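BIFUNCTIONAL PROTEIN Proline utilization A (PutA) (Corynebacterium freiburgense, PDB 5UX5) catalyses both steps of proline oxidation to glutamate, joining an FAD-dependent proline dehydrogenase to an NAD-dependent aldehyde dehydrogenase in one polypeptide. Local coordinates at residues S592-P597 against A721-S726; E691-N696 against T817-G822; V868-I873 against Q885-W890; A564-R569 against G902-V907. All coordinates share one frame; numbering follows the deposited sequence.

All four contacts lie in the aldehyde dehydrogenase family region of the chain. Contact 4 closes the longest loop, from helix 550-574 to the loop 902-907, and the other three are nested inside it. Contacts 1 and 2 alternate along the sequence, with centres about 10 Å apart; both touch NAD, and the amide of Asn696 reaches the carbonyl of Cys725. Contact 3 follows them in sequence. Its centre is about 16 Å from that of contact 1, where Phe887 packs on Ser726, and about 17 Å from that of contact 4, where Pro886 lies against Gly902 and Gly903. The cofactor site is thus assembled from loops distant in sequence.

Contact 1: residues S592-P597 against A721-S726; sequences SPWNFP and AGQKCS. With NAD (nicotinamide-adenine-dinucleotide), chain F; SO4 (sulfate ion), chain G.
Gln723 engages two consecutive residues of 592-597 at once, its backbone carbonyl meeting Asn595 and its side chain Trp594. It is the centre of an inverse gamma turn, and the Asn595 amide donates from ND2 to Gln723 O over 3.0 Å, with an N-H...O angle of 156°. The acceptor lies in the plane of the asparagine amide. Asn595 places this group with CG between its backbone N and carbonyl carbon (chi1 65°). The extended Gln723 side chain crosses Trp594 at about a right angle, bringing OE1 within 3.3 Å of the indole CH2, though its hydrogen-bond partner is Ile767 N. Trp594 CD1 approaches NAD O2N edge-on at 3.3 Å, so the indole lies between the Gln723 side chain and the pyrophosphate of NAD. Ser592 O accepts a hydrogen bond from NAD O3B, tying the loop to the adenosine ribose. On the other flank the aliphatic part of Lys724 crosses Phe596, CG to CZ 3.8 Å, while its NZ goes to Glu552 of helix 550-574. Loop 592-597, part of the NAD pocket of the aldehyde dehydrogenase fold, joins strand 580-591 to helix 599-611; the loop holding 721-726 leads from helix 706-718 into strand 728-734.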
# COMPACT_ATOMS: atom_id res chain seq x y z
N SER A 592 -16.35 17.70 -6.10
CA SER A 592 -15.50 16.52 -6.05
C SER A 592 -15.24 15.96 -7.45
O SER A 592 -15.96 16.28 -8.41
CB SER A 592 -16.17 15.46 -5.18
OG SER A 592 -17.43 15.08 -5.71
N PRO A 593 -14.17 15.17 -7.62
CA PRO A 593 -13.86 14.63 -8.95
C PRO A 593 -14.42 13.23 -9.14
O PRO A 593 -15.20 12.77 -8.29
CB PRO A 593 -12.33 14.61 -8.96
CG PRO A 593 -11.99 14.31 -7.49
CD PRO A 593 -13.11 14.88 -6.64
N TRP A 594 -14.00 12.54 -10.21
CA TRP A 594 -14.50 11.20 -10.51
C TRP A 594 -13.51 10.08 -10.17
O TRP A 594 -13.95 8.97 -9.92
CB TRP A 594 -14.88 11.07 -12.00
CG TRP A 594 -13.84 11.58 -12.90
CD1 TRP A 594 -13.85 12.78 -13.52
CD2 TRP A 594 -12.62 10.94 -13.28
NE1 TRP A 594 -12.71 12.93 -14.28
CE2 TRP A 594 -11.93 11.81 -14.14
CE3 TRP A 594 -12.05 9.69 -12.99
CZ2 TRP A 594 -10.69 11.51 -14.69
CZ3 TRP A 594 -10.80 9.39 -13.53
CH2 TRP A 594 -10.14 10.31 -14.38
N ASN A 595 -12.21 10.37 -10.04
CA ASN A 595 -11.23 9.31 -9.89
C ASN A 595 -11.26 8.69 -8.50
O ASN A 595 -10.87 7.54 -8.32
CB ASN A 595 -9.83 9.84 -10.22
CG ASN A 595 -9.37 10.89 -9.24
OD1 ASN A 595 -10.17 11.49 -8.53
ND2 ASN A 595 -8.05 11.12 -9.18
N PHE A 596 -11.67 9.46 -7.50
CA PHE A 596 -11.89 8.97 -6.13
C PHE A 596 -13.29 9.36 -5.71
O PHE A 596 -13.48 10.23 -4.87
CB PHE A 596 -10.86 9.55 -5.17
CG PHE A 596 -9.49 8.98 -5.33
CD1 PHE A 596 -9.15 7.80 -4.68
CD2 PHE A 596 -8.55 9.61 -6.14
CE1 PHE A 596 -7.91 7.27 -4.81
CE2 PHE A 596 -7.29 9.08 -6.28
CZ PHE A 596 -6.96 7.90 -5.60
N PRO A 597 -14.31 8.68 -6.26
CA PRO A 597 -15.68 9.18 -6.15
C PRO A 597 -16.38 8.92 -4.83
O PRO A 597 -17.54 9.34 -4.70
CB PRO A 597 -16.39 8.45 -7.28
CG PRO A 597 -15.68 7.16 -7.31
CD PRO A 597 -14.23 7.47 -7.09
N ALA A 721 -5.22 3.07 -13.73
CA ALA A 721 -4.79 3.45 -15.08
C ALA A 721 -4.04 4.77 -15.11
O ALA A 721 -4.06 5.48 -16.11
CB ALA A 721 -5.98 3.49 -16.04
N GLY A 722 -3.35 5.13 -14.02
CA GLY A 722 -2.66 6.41 -13.91
C GLY A 722 -3.55 7.61 -13.63
O GLY A 722 -3.09 8.75 -13.76
N GLN A 723 -4.82 7.39 -13.25
CA GLN A 723 -5.79 8.47 -13.11
C GLN A 723 -5.80 9.00 -11.68
O GLN A 723 -6.83 9.08 -11.01
CB GLN A 723 -7.19 8.00 -13.53
CG GLN A 723 -7.30 7.44 -14.98
CD GLN A 723 -8.69 6.91 -15.30
OE1 GLN A 723 -9.44 7.51 -16.06
NE2 GLN A 723 -9.03 5.77 -14.73
N LYS A 724 -4.62 9.40 -11.22
CA LYS A 724 -4.45 9.84 -9.85
C LYS A 724 -3.63 11.12 -9.83
O LYS A 724 -2.63 11.23 -10.54
CB LYS A 724 -3.78 8.75 -8.99
CG LYS A 724 -4.69 7.57 -8.64
CD LYS A 724 -3.89 6.52 -7.92
CE LYS A 724 -4.70 5.32 -7.48
NZ LYS A 724 -3.76 4.20 -7.20
N CYS A 725 -4.07 12.08 -9.01
CA CYS A 725 -3.24 13.25 -8.75
C CYS A 725 -1.84 12.85 -8.30
O CYS A 725 -0.86 13.56 -8.58
CB CYS A 725 -3.92 14.11 -7.68
SG CYS A 725 -5.55 14.72 -8.13
N SER A 726 -1.70 11.71 -7.66
CA SER A 726 -0.42 11.26 -7.11
C SER A 726 0.35 10.30 -8.00
O SER A 726 1.45 9.89 -7.64
CB SER A 726 -0.68 10.61 -5.76
OG SER A 726 -1.67 9.63 -5.93
PA NAD F . -12.94 19.65 -13.12
O1A NAD F . -11.71 20.40 -12.50
O2A NAD F . -13.37 20.34 -14.46
O5B NAD F . -14.17 19.74 -12.14
C5B NAD F . -14.23 19.08 -10.90
C4B NAD F . -15.54 19.40 -10.20
O4B NAD F . -15.96 20.76 -10.34
C3B NAD F . -16.65 18.51 -10.67
O3B NAD F . -17.58 18.28 -9.67
C2B NAD F . -17.16 19.38 -11.75
O2B NAD F . -18.38 18.98 -12.29
C1B NAD F . -17.16 20.71 -11.08
N9A NAD F . -17.27 21.81 -12.03
C8A NAD F . -16.37 22.14 -13.03
N7A NAD F . -16.81 23.22 -13.71
C5A NAD F . -18.03 23.65 -13.17
C6A NAD F . -18.92 24.69 -13.44
N6A NAD F . -18.70 25.63 -14.51
N1A NAD F . -20.03 24.82 -12.70
C2A NAD F . -20.31 23.96 -11.68
N3A NAD F . -19.47 22.94 -11.38
C4A NAD F . -18.33 22.76 -12.10
O3 NAD F . -12.50 18.12 -13.26
PN NAD F . -12.84 17.07 -14.43
O1N NAD F . -13.57 17.65 -15.62
O2N NAD F . -13.83 16.09 -13.86
O5D NAD F . -11.43 16.41 -14.84
C5D NAD F . -10.42 17.28 -15.33
C4D NAD F . -8.97 16.92 -15.02
O4D NAD F . -8.62 16.90 -13.66
C3D NAD F . -8.47 15.60 -15.50
O3D NAD F . -8.43 15.45 -16.88
C2D NAD F . -7.10 15.70 -14.96
O2D NAD F . -6.26 16.22 -15.93
C1D NAD F . -7.25 16.57 -13.73
S SO4 G . -3.61 9.04 -3.06
O1 SO4 G . -3.91 7.63 -3.35
O2 SO4 G . -2.30 9.03 -2.41
O3 SO4 G . -4.67 9.67 -2.24
O4 SO4 G . -3.56 9.77 -4.31

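Contact 2: residues E691-N696 against T817-G822; sequences ETSGKN and THECFG. With NAD (nicotinamide-adenine-dinucleotide), chain F.
Glu819 lies against Ser693 and Gly694 along most of its length before it reaches NAD. Its CB is 3.5 Å from the carbonyl oxygen Gly694 O. A chi1 of 38° tucks CG over the residue's own backbone, and a bend at chi2 (93°) turns the chain past the serine, CG lying 3.4 Å from Ser693 OG. The carboxylate carbon CD follows, 3.1 Å from the same hydroxyl. At the tip, Glu819 OE1 accepts a hydrogen bond from Ser693 OG at 2.7 Å, the serine coming from above the carboxylate plane, and another from NAD O2D at 3.2 Å, while OE2 lies 3.7 Å from NAD O2D. Beside it one face of the Phe821 ring covers the ribose, CG to NAD C2D 3.6 Å, as a flat apolar side chain can. Lys695, bent at chi2, carries CD and CE past the His818 carbonyl and gives NZ to His818 O at 2.9 Å; NZ also bonds Ser729 OG and makes a cation-pi interaction with Phe815. Two donors thus converge on one carboxylate oxygen, consistent with Ser693 being a second-shell residue that positions Glu819 for the nicotinamide ribose, while the lysine holds the backbone just before it.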
# COMPACT_ATOMS: atom_id res chain seq x y z
N GLU A 691 -7.19 20.97 -4.26
CA GLU A 691 -6.15 20.01 -4.62
C GLU A 691 -6.28 19.78 -6.12
O GLU A 691 -7.37 19.48 -6.61
CB GLU A 691 -6.31 18.73 -3.80
N THR A 692 -5.20 20.01 -6.87
CA THR A 692 -5.27 20.21 -8.33
C THR A 692 -4.16 19.47 -9.08
O THR A 692 -3.40 20.06 -9.84
CB THR A 692 -5.21 21.70 -8.70
OG1 THR A 692 -3.97 22.27 -8.24
CG2 THR A 692 -6.36 22.48 -8.11
N SER A 693 -4.06 18.15 -8.87
CA SER A 693 -3.24 17.26 -9.69
C SER A 693 -1.74 17.49 -9.49
O SER A 693 -1.33 18.45 -8.83
CB SER A 693 -3.62 17.39 -11.17
OG SER A 693 -2.91 16.49 -12.00
N GLY A 694 -0.91 16.62 -10.06
CA GLY A 694 0.53 16.70 -9.89
C GLY A 694 1.22 15.95 -11.00
O GLY A 694 0.61 15.17 -11.74
N LYS A 695 2.52 16.24 -11.15
CA LYS A 695 3.42 15.62 -12.12
C LYS A 695 4.56 15.01 -11.31
O LYS A 695 5.61 15.63 -11.10
CB LYS A 695 3.94 16.66 -13.16
CG LYS A 695 4.66 16.01 -14.37
CD LYS A 695 3.70 15.11 -15.12
CE LYS A 695 4.36 14.30 -16.22
NZ LYS A 695 3.31 13.56 -16.98
N ASN A 696 4.39 13.76 -10.92
CA ASN A 696 5.15 13.17 -9.83
C ASN A 696 6.16 12.17 -10.37
O ASN A 696 5.88 11.44 -11.33
CB ASN A 696 4.19 12.48 -8.87
CG ASN A 696 3.04 13.37 -8.50
OD1 ASN A 696 3.25 14.43 -7.91
ND2 ASN A 696 1.83 12.98 -8.88
N THR A 817 6.38 18.22 -18.24
CA THR A 817 5.68 19.33 -17.58
C THR A 817 4.17 19.31 -17.79
O THR A 817 3.51 20.32 -17.52
CB THR A 817 6.26 20.68 -18.05
OG1 THR A 817 5.93 20.91 -19.43
CG2 THR A 817 7.77 20.68 -17.95
N HIS A 818 3.59 18.19 -18.23
CA HIS A 818 2.15 18.08 -18.48
C HIS A 818 1.62 16.78 -17.91
O HIS A 818 2.02 15.70 -18.37
CB HIS A 818 1.86 18.15 -19.98
CG HIS A 818 2.10 19.50 -20.58
ND1 HIS A 818 3.37 19.98 -20.82
CD2 HIS A 818 1.24 20.48 -20.94
CE1 HIS A 818 3.28 21.20 -21.32
NE2 HIS A 818 2.01 21.53 -21.40
N GLU A 819 0.71 16.87 -16.94
CA GLU A 819 0.09 15.68 -16.37
C GLU A 819 -0.98 15.18 -17.32
O GLU A 819 -1.93 15.92 -17.61
CB GLU A 819 -0.49 15.95 -14.98
CG GLU A 819 -1.17 17.32 -14.78
CD GLU A 819 -2.68 17.32 -15.01
OE1 GLU A 819 -3.33 16.33 -14.64
OE2 GLU A 819 -3.21 18.32 -15.56
N CYS A 820 -0.80 13.95 -17.85
CA CYS A 820 -1.78 13.35 -18.76
C CYS A 820 -2.89 12.59 -18.06
O CYS A 820 -3.94 12.37 -18.68
CB CYS A 820 -1.09 12.43 -19.74
SG CYS A 820 0.01 13.33 -20.79
N PHE A 821 -2.72 12.19 -16.81
CA PHE A 821 -3.79 11.52 -16.08
C PHE A 821 -4.23 10.24 -16.79
O PHE A 821 -5.42 9.99 -17.01
CB PHE A 821 -4.98 12.47 -15.88
CG PHE A 821 -5.48 12.52 -14.47
CD1 PHE A 821 -4.73 13.14 -13.48
CD2 PHE A 821 -6.70 11.95 -14.12
CE1 PHE A 821 -5.17 13.20 -12.15
CE2 PHE A 821 -7.14 12.01 -12.80
CZ PHE A 821 -6.37 12.64 -11.82
N GLY A 822 -3.25 9.42 -17.16
CA GLY A 822 -3.51 8.19 -17.86
C GLY A 822 -2.37 7.19 -17.72
O GLY A 822 -1.43 7.40 -16.95
PA NAD F . -12.94 19.65 -13.12
O1A NAD F . -11.71 20.40 -12.50
O2A NAD F . -13.37 20.34 -14.46
O5B NAD F . -14.17 19.74 -12.14
C5B NAD F . -14.23 19.08 -10.90
C4B NAD F . -15.54 19.40 -10.20
O4B NAD F . -15.96 20.76 -10.34
C3B NAD F . -16.65 18.51 -10.67
O3B NAD F . -17.58 18.28 -9.67
C2B NAD F . -17.16 19.38 -11.75
O2B NAD F . -18.38 18.98 -12.29
C1B NAD F . -17.16 20.71 -11.08
N9A NAD F . -17.27 21.81 -12.03
C8A NAD F . -16.37 22.14 -13.03
N7A NAD F . -16.81 23.22 -13.71
C5A NAD F . -18.03 23.65 -13.17
C6A NAD F . -18.92 24.69 -13.44
N6A NAD F . -18.70 25.63 -14.51
N1A NAD F . -20.03 24.82 -12.70
C2A NAD F . -20.31 23.96 -11.68
N3A NAD F . -19.47 22.94 -11.38
C4A NAD F . -18.33 22.76 -12.10
O3 NAD F . -12.50 18.12 -13.26
PN NAD F . -12.84 17.07 -14.43
O1N NAD F . -13.57 17.65 -15.62
O2N NAD F . -13.83 16.09 -13.86
O5D NAD F . -11.43 16.41 -14.84
C5D NAD F . -10.42 17.28 -15.33
C4D NAD F . -8.97 16.92 -15.02
O4D NAD F . -8.62 16.90 -13.66
C3D NAD F . -8.47 15.60 -15.50
O3D NAD F . -8.43 15.45 -16.88
C2D NAD F . -7.10 15.70 -14.96
O2D NAD F . -6.26 16.22 -15.93
C1D NAD F . -7.25 16.57 -13.73

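Contact 3: residues V868-I873 against Q885-W890; sequences VGNAYI and QPFGGW
With CG opposite its carbonyl carbon (chi1 -80°), Asn870 turns its amide across the backbone of Pro886-Gly888 and uses both ends of it. OD1 accepts from Gly888 N at 3.2 Å in a fairly straight bond, while ND2 donates to Pro886 O at 3.0 Å from above the carbonyl plane. An asparagine suits the place because one short side chain offers both acceptor and donor. Lys900 NZ also bonds OD1. The Phe887 side chain crosses that of Asn870 at about a right angle, its CD1 3.8 Å from OD1, with ring and amide planes 41° apart. Trp890, by contrast, presents a face: Gly869 CA stands 4.0 Å from the centroid of its five-membered ring, 18° off the normal, in a CH-pi contact, and Val868 O lies over the same indole near its rim. The bare Gly869 permits this closeness, and its CA also makes a C-H...O contact of 3.4 Å with Gly888 O. At the far end Gln885 CG touches the ring of Tyr872 at CE2, again roughly perpendicular. Strand 870-873 pairs with strand 845-852, which 890-891 joins antiparallel, and the Pro-Phe-Gly-Gly sequence of the loop is a familiar aldehyde dehydrogenase signature.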
# COMPACT_ATOMS: atom_id res chain seq x y z
N VAL A 868 8.11 18.50 -2.57
CA VAL A 868 6.80 17.88 -2.72
C VAL A 868 6.10 17.85 -1.37
O VAL A 868 6.74 17.82 -0.31
CB VAL A 868 6.89 16.44 -3.27
CG1 VAL A 868 7.58 16.44 -4.60
CG2 VAL A 868 7.59 15.52 -2.26
N GLY A 869 4.78 17.84 -1.40
CA GLY A 869 4.08 17.80 -0.14
C GLY A 869 4.14 16.42 0.49
O GLY A 869 4.29 16.30 1.71
N ASN A 870 4.06 15.37 -0.34
CA ASN A 870 4.10 13.97 0.10
C ASN A 870 5.35 13.30 -0.48
O ASN A 870 5.41 13.01 -1.68
CB ASN A 870 2.82 13.23 -0.30
CG ASN A 870 1.64 13.51 0.64
OD1 ASN A 870 1.01 14.56 0.57
ND2 ASN A 870 1.32 12.55 1.48
N ALA A 871 6.34 13.09 0.38
CA ALA A 871 7.57 12.37 0.06
C ALA A 871 7.52 10.92 0.59
O ALA A 871 6.98 10.65 1.66
CB ALA A 871 8.78 13.10 0.63
N TYR A 872 8.05 9.99 -0.20
CA TYR A 872 8.07 8.57 0.14
C TYR A 872 9.47 8.05 -0.14
O TYR A 872 10.13 8.48 -1.09
CB TYR A 872 7.05 7.74 -0.66
CG TYR A 872 5.62 8.18 -0.48
CD1 TYR A 872 5.11 9.19 -1.25
CD2 TYR A 872 4.77 7.58 0.46
CE1 TYR A 872 3.82 9.61 -1.11
CE2 TYR A 872 3.45 8.00 0.60
CZ TYR A 872 3.00 9.04 -0.20
OH TYR A 872 1.71 9.52 -0.15
N ILE A 873 9.93 7.13 0.69
CA ILE A 873 11.27 6.61 0.56
C ILE A 873 11.19 5.09 0.48
O ILE A 873 10.67 4.44 1.38
CB ILE A 873 12.16 7.10 1.72
CG1 ILE A 873 12.37 8.61 1.50
CG2 ILE A 873 13.46 6.36 1.77
CD1 ILE A 873 12.57 9.41 2.75
N GLN A 885 -0.19 9.45 6.27
CA GLN A 885 0.36 10.35 5.25
C GLN A 885 -0.73 11.36 4.94
O GLN A 885 -1.55 11.15 4.03
CB GLN A 885 0.79 9.59 3.99
CG GLN A 885 1.79 8.47 4.25
CD GLN A 885 1.11 7.13 4.39
OE1 GLN A 885 -0.02 6.94 3.91
NE2 GLN A 885 1.76 6.19 5.09
N PRO A 886 -0.83 12.42 5.73
CA PRO A 886 -1.71 13.53 5.37
C PRO A 886 -1.38 14.01 3.96
O PRO A 886 -0.22 14.11 3.58
CB PRO A 886 -1.39 14.59 6.42
CG PRO A 886 -0.83 13.80 7.57
CD PRO A 886 -0.12 12.66 7.00
N PHE A 887 -2.41 14.31 3.18
CA PHE A 887 -2.22 14.45 1.74
C PHE A 887 -2.47 15.90 1.29
O PHE A 887 -3.47 16.52 1.68
CB PHE A 887 -3.14 13.48 1.00
CG PHE A 887 -2.86 13.38 -0.47
CD1 PHE A 887 -1.82 12.60 -0.93
CD2 PHE A 887 -3.62 14.10 -1.40
CE1 PHE A 887 -1.55 12.51 -2.29
CE2 PHE A 887 -3.35 14.02 -2.75
CZ PHE A 887 -2.31 13.22 -3.20
N GLY A 888 -1.55 16.43 0.46
CA GLY A 888 -1.67 17.76 -0.09
C GLY A 888 -0.37 18.26 -0.68
O GLY A 888 0.70 17.84 -0.25
N GLY A 889 -0.43 19.15 -1.68
CA GLY A 889 0.73 19.49 -2.46
C GLY A 889 1.20 20.93 -2.31
O GLY A 889 0.54 21.77 -1.70
N TRP A 890 2.34 21.21 -2.93
CA TRP A 890 2.89 22.54 -3.06
C TRP A 890 2.73 23.01 -4.51
O TRP A 890 2.30 22.26 -5.38
CB TRP A 890 4.37 22.54 -2.64
CG TRP A 890 4.63 22.06 -1.23
CD1 TRP A 890 3.70 21.83 -0.26
CD2 TRP A 890 5.92 21.80 -0.61
NE1 TRP A 890 4.32 21.43 0.91
CE2 TRP A 890 5.68 21.40 0.72
CE3 TRP A 890 7.24 21.86 -1.06
CZ2 TRP A 890 6.69 21.06 1.60
CZ3 TRP A 890 8.25 21.53 -0.19
CH2 TRP A 890 7.97 21.14 1.13

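Contact 4: residues A564-R569 against G902-V907; sequences ARYYAR and GGPNYV
At Tyr566 and Tyr567 the backbone of helix 550-574 runs past a loop that makes a type I beta turn from Gly903 to Tyr906 and leads on to strand 911-915, so the contact ties the helix to the approach to that strand. The backbones stay apart, the nearest CA pairs being Tyr567 and Val907 at 6.8 Å and Tyr566 and Gly902 at 7.2 Å, and long aromatic side chains span the gap. Gly902 has a positive phi (67°), a conformation easy for glycine, and Pro904 fits the second position of the turn. Tyr567 carries much of the contact. With CG beside the backbone N (chi1 -66°), its ring reaches across to the start of the loop, where OH accepts a hydrogen bond from Gly902 N at 2.8 Å. The same hydroxyl lies over one face of Tyr906, 3.5 Å from CD2. The two tyrosine rings are almost parallel, 15° between planes, but slid apart, centroids 5.5 Å from each other, so that they barely overlap. Nearer the CB end of the Tyr567 ring, Val907 CG2 packs on CD1 at 3.6 Å. Tyr566 brings its ring edge to the Gly903-Pro904 peptide, and its OH lies 3.4 Å from Pro904 CD. Tyrosine is apt here because it combines an apolar ring, which buries against valine and a second ring, with a hydroxyl that satisfies a backbone N-H in the protein interior.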
# COMPACT_ATOMS: atom_id res chain seq x y z
N ALA A 564 -14.11 10.32 8.43
CA ALA A 564 -15.14 10.60 9.43
C ALA A 564 -14.58 10.50 10.84
O ALA A 564 -14.83 11.38 11.68
CB ALA A 564 -16.32 9.65 9.25
N ARG A 565 -13.81 9.45 11.14
CA ARG A 565 -13.28 9.29 12.49
C ARG A 565 -12.18 10.30 12.79
O ARG A 565 -12.17 10.91 13.87
CB ARG A 565 -12.76 7.86 12.68
CG ARG A 565 -13.86 6.83 12.69
CD ARG A 565 -13.50 5.60 13.51
NE ARG A 565 -13.99 4.41 12.82
CZ ARG A 565 -15.24 3.97 12.86
NH1 ARG A 565 -15.57 2.90 12.14
NH2 ARG A 565 -16.15 4.59 13.62
N TYR A 566 -11.27 10.52 11.84
CA TYR A 566 -10.18 11.47 12.06
C TYR A 566 -10.72 12.88 12.26
O TYR A 566 -10.33 13.57 13.22
CB TYR A 566 -9.22 11.43 10.88
CG TYR A 566 -8.00 12.30 11.10
CD1 TYR A 566 -7.07 11.94 12.04
CD2 TYR A 566 -7.78 13.46 10.36
CE1 TYR A 566 -5.95 12.69 12.27
CE2 TYR A 566 -6.62 14.24 10.58
CZ TYR A 566 -5.72 13.85 11.54
OH TYR A 566 -4.56 14.55 11.83
N TYR A 567 -11.60 13.35 11.37
CA TYR A 567 -12.09 14.73 11.51
C TYR A 567 -12.99 14.87 12.72
O TYR A 567 -13.09 15.98 13.26
CB TYR A 567 -12.80 15.21 10.24
CG TYR A 567 -11.89 15.34 9.01
CD1 TYR A 567 -10.55 15.71 9.13
CD2 TYR A 567 -12.37 15.07 7.73
CE1 TYR A 567 -9.72 15.80 8.01
CE2 TYR A 567 -11.54 15.18 6.60
CZ TYR A 567 -10.21 15.54 6.75
OH TYR A 567 -9.39 15.64 5.63
N ALA A 568 -13.62 13.79 13.17
CA ALA A 568 -14.32 13.82 14.45
C ALA A 568 -13.36 14.13 15.60
O ALA A 568 -13.62 15.02 16.42
CB ALA A 568 -15.04 12.50 14.70
N ARG A 569 -12.23 13.42 15.67
CA ARG A 569 -11.22 13.72 16.68
C ARG A 569 -10.72 15.15 16.54
O ARG A 569 -10.54 15.84 17.54
CB ARG A 569 -10.04 12.75 16.59
CG ARG A 569 -10.05 11.58 17.58
CD ARG A 569 -8.85 10.63 17.31
NE ARG A 569 -7.69 11.34 16.75
CZ ARG A 569 -6.48 10.80 16.51
NH1 ARG A 569 -6.23 9.52 16.77
NH2 ARG A 569 -5.52 11.57 16.00
N GLY A 902 -6.65 14.90 5.76
CA GLY A 902 -6.15 13.86 6.62
C GLY A 902 -5.00 14.26 7.50
O GLY A 902 -4.26 13.39 7.96
N GLY A 903 -4.82 15.56 7.75
CA GLY A 903 -3.83 16.05 8.69
C GLY A 903 -4.52 16.92 9.71
O GLY A 903 -5.71 17.22 9.58
N PRO A 904 -3.81 17.32 10.76
CA PRO A 904 -4.47 17.95 11.92
C PRO A 904 -4.96 19.38 11.71
O PRO A 904 -5.73 19.86 12.55
CB PRO A 904 -3.40 17.89 13.00
CG PRO A 904 -2.13 17.89 12.24
CD PRO A 904 -2.39 17.07 11.03
N ASN A 905 -4.59 20.07 10.63
CA ASN A 905 -4.93 21.47 10.48
C ASN A 905 -6.05 21.71 9.48
O ASN A 905 -6.45 22.87 9.29
CB ASN A 905 -3.70 22.26 10.02
CG ASN A 905 -2.64 22.26 11.04
OD1 ASN A 905 -2.91 22.45 12.23
ND2 ASN A 905 -1.41 22.00 10.62
N TYR A 906 -6.59 20.64 8.89
CA TYR A 906 -7.53 20.75 7.78
C TYR A 906 -8.89 21.29 8.24
O TYR A 906 -9.39 22.29 7.71
CB TYR A 906 -7.67 19.38 7.12
CG TYR A 906 -8.41 19.40 5.81
CD1 TYR A 906 -7.76 19.76 4.64
CD2 TYR A 906 -9.77 19.07 5.75
CE1 TYR A 906 -8.46 19.79 3.42
CE2 TYR A 906 -10.47 19.10 4.55
CZ TYR A 906 -9.81 19.45 3.39
OH TYR A 906 -10.50 19.48 2.20
N VAL A 907 -9.52 20.63 9.21
CA VAL A 907 -10.77 21.14 9.75
C VAL A 907 -10.64 22.61 10.16
O VAL A 907 -11.51 23.43 9.86
CB VAL A 907 -11.21 20.27 10.94
CG1 VAL A 907 -12.30 21.00 11.70
CG2 VAL A 907 -11.68 18.89 10.45